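Tetratricopeptide TPR_2 repeat protein (Thermobaculum terrenum, PDB 5DJS) pairs tetratricopeptide repeats with a GT-B-type glycosyltransferase family 41 region and binds uridine-5'-diphosphate. Local coordinates at residues E171-P176 against S199-S204. The protein carries 1 engineered substitution. Residues are numbered along the deposited sequence; the frame is centred on the assembly and turned at random.
Sequences ELRCHP and SNDPRS
Arg173 and Arg203 lay their guanidinium groups flat on each other, centres 3.5 Å apart and planes 20° from parallel, and the Asp201 carboxylate, shared by both, probably offsets part of their like charge. Arg173 leaves its CB with CG between the backbone N and the carbonyl carbon (chi1 66°), and the chain then runs extended to NE. Its CD passes 4.1 Å from Arg203 CB, NE lies over Arg203 NE and CZ, and CZ sits above Arg203 CZ. NH2 lies over one face of the Arg203 guanidinium, offset toward its rim, while NH1 donates to Gly170 O and lies 3.6 Å from Asp201 OD1, a salt bridge of charge alone because the oxygen stands well out of the guanidinium plane. The Arg173 side chain lies about 10 Å from the bound UDP. Arg203 holds the same carboxylate through NE, 2.9 Å from Asp201 OD1, and NH2, bonded to OD2. Its backbone N also donates to OD1, from the face of the carboxylate plane opposite to NE, closing an Asx turn. Leu172 CD1 packs on Ser199 CA. The contact thus joins the loops following adjacent parallel strands 163-169 and 193-199, the latter at the sheet edge; these loops lead into helices 176-187 and 206-214.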
loop_
_atom_site.group_PDB
_atom_site.type_symbol
_atom_site.label_atom_id
_atom_site.label_comp_id
_atom_site.label_asym_id
_atom_site.label_seq_id
_atom_site.Cartn_x
_atom_site.Cartn_y
_atom_site.Cartn_z
ATOM N N GLU A 171 -5.668 -0.577 -8.420
ATOM C CA GLU A 171 -4.250 -0.745 -8.719
ATOM C C GLU A 171 -3.917 -2.169 -9.230
ATOM O O GLU A 171 -2.959 -2.819 -8.788
ATOM C CB GLU A 171 -3.390 -0.271 -7.546
ATOM C CG GLU A 171 -3.790 -0.853 -6.211
ATOM C CD GLU A 171 -4.760 0.012 -5.415
ATOM O OE1 GLU A 171 -5.241 1.052 -5.916
ATOM O OE2 GLU A 171 -5.030 -0.365 -4.252
ATOM N N LEU A 172 -4.736 -2.613 -10.189
ATOM C CA LEU A 172 -4.469 -3.783 -11.015
ATOM C C LEU A 172 -3.492 -3.382 -12.108
ATOM O O LEU A 172 -3.908 -3.078 -13.212
ATOM C CB LEU A 172 -5.774 -4.311 -11.652
ATOM C CG LEU A 172 -6.878 -4.792 -10.700
ATOM C CD1 LEU A 172 -7.997 -5.446 -11.488
ATOM C CD2 LEU A 172 -6.342 -5.756 -9.655
ATOM N N ARG A 173 -2.203 -3.358 -11.764
ATOM C CA ARG A 173 -1.102 -2.956 -12.663
ATOM C C ARG A 173 0.231 -3.267 -11.972
ATOM O O ARG A 173 0.229 -3.899 -10.906
ATOM C CB ARG A 173 -1.187 -1.458 -13.030
ATOM C CG ARG A 173 -0.970 -0.503 -11.866
ATOM C CD ARG A 173 -0.952 0.957 -12.303
ATOM N NE ARG A 173 -1.015 1.818 -11.128
ATOM C CZ ARG A 173 -2.122 2.126 -10.455
ATOM N NH1 ARG A 173 -3.319 1.694 -10.844
ATOM N NH2 ARG A 173 -2.032 2.905 -9.389
ATOM N N CYS A 174 1.355 -2.827 -12.561
ATOM C CA CYS A 174 2.688 -2.940 -11.936
ATOM C C CYS A 174 2.684 -2.214 -10.603
ATOM O O CYS A 174 2.981 -1.024 -10.532
ATOM C CB CYS A 174 3.785 -2.368 -12.841
ATOM S SG CYS A 174 4.094 -3.367 -14.313
ATOM N N HIS A 175 2.331 -2.960 -9.559
ATOM C CA HIS A 175 2.049 -2.415 -8.246
ATOM C C HIS A 175 1.846 -3.597 -7.306
ATOM O O HIS A 175 1.269 -4.598 -7.711
ATOM C CB HIS A 175 0.774 -1.559 -8.303
ATOM C CG HIS A 175 0.395 -0.954 -6.991
ATOM N ND1 HIS A 175 0.964 0.204 -6.508
ATOM C CD2 HIS A 175 -0.478 -1.361 -6.048
ATOM C CE1 HIS A 175 0.451 0.487 -5.322
ATOM N NE2 HIS A 175 -0.430 -0.449 -5.021
ATOM N N PRO A 176 2.319 -3.502 -6.053
ATOM C CA PRO A 176 2.144 -4.583 -5.082
ATOM C C PRO A 176 0.867 -5.407 -5.214
ATOM O O PRO A 176 0.944 -6.632 -5.239
ATOM C CB PRO A 176 2.164 -3.828 -3.757
ATOM C CG PRO A 176 3.226 -2.794 -4.008
ATOM C CD PRO A 176 3.119 -2.411 -5.465
ATOM N N SER A 199 -11.410 -3.552 -12.624
ATOM C CA SER A 199 -10.305 -2.560 -12.635
ATOM C C SER A 199 -10.840 -1.151 -12.449
ATOM O O SER A 199 -11.523 -0.612 -13.328
ATOM C CB SER A 199 -9.522 -2.631 -13.960
ATOM O OG SER A 199 -8.537 -1.604 -14.075
ATOM N N ASN A 200 -10.490 -0.542 -11.327
ATOM C CA ASN A 200 -10.976 0.800 -10.969
ATOM C C ASN A 200 -9.992 1.964 -11.263
ATOM O O ASN A 200 -10.013 3.003 -10.580
ATOM C CB ASN A 200 -11.382 0.801 -9.486
ATOM C CG ASN A 200 -12.183 2.028 -9.086
ATOM O OD1 ASN A 200 -12.169 2.429 -7.928
ATOM N ND2 ASN A 200 -12.885 2.626 -10.039
ATOM N N ASP A 201 -9.149 1.793 -12.281
ATOM C CA ASP A 201 -8.220 2.833 -12.704
ATOM C C ASP A 201 -7.872 2.572 -14.168
ATOM O O ASP A 201 -7.691 1.416 -14.546
ATOM C CB ASP A 201 -6.982 2.791 -11.820
ATOM C CG ASP A 201 -6.044 3.944 -12.062
ATOM O OD1 ASP A 201 -5.212 3.868 -12.994
ATOM O OD2 ASP A 201 -6.114 4.917 -11.289
ATOM N N PRO A 202 -7.811 3.634 -14.999
ATOM C CA PRO A 202 -7.559 3.443 -16.436
ATOM C C PRO A 202 -6.156 2.966 -16.824
ATOM O O PRO A 202 -6.003 2.397 -17.903
ATOM C CB PRO A 202 -7.838 4.824 -17.046
ATOM C CG PRO A 202 -7.806 5.784 -15.918
ATOM C CD PRO A 202 -8.125 5.038 -14.667
ATOM N N ARG A 203 -5.145 3.210 -15.989
ATOM C CA ARG A 203 -3.779 2.789 -16.316
ATOM C C ARG A 203 -3.730 1.287 -16.615
ATOM O O ARG A 203 -4.104 0.457 -15.779
ATOM C CB ARG A 203 -2.800 3.126 -15.186
ATOM C CG ARG A 203 -2.356 4.571 -15.166
ATOM C CD ARG A 203 -1.630 4.899 -13.878
ATOM N NE ARG A 203 -2.551 4.973 -12.738
ATOM C CZ ARG A 203 -2.234 5.427 -11.522
ATOM N NH1 ARG A 203 -1.003 5.863 -11.250
ATOM N NH2 ARG A 203 -3.157 5.451 -10.562
ATOM N N SER A 204 -3.280 0.964 -17.825
ATOM C CA SER A 204 -3.218 -0.407 -18.312
ATOM C C SER A 204 -1.834 -0.660 -18.913
ATOM O O SER A 204 -1.557 -0.272 -20.058
ATOM C CB SER A 204 -4.328 -0.642 -19.341
ATOM O OG SER A 204 -4.361 -1.984 -19.793
#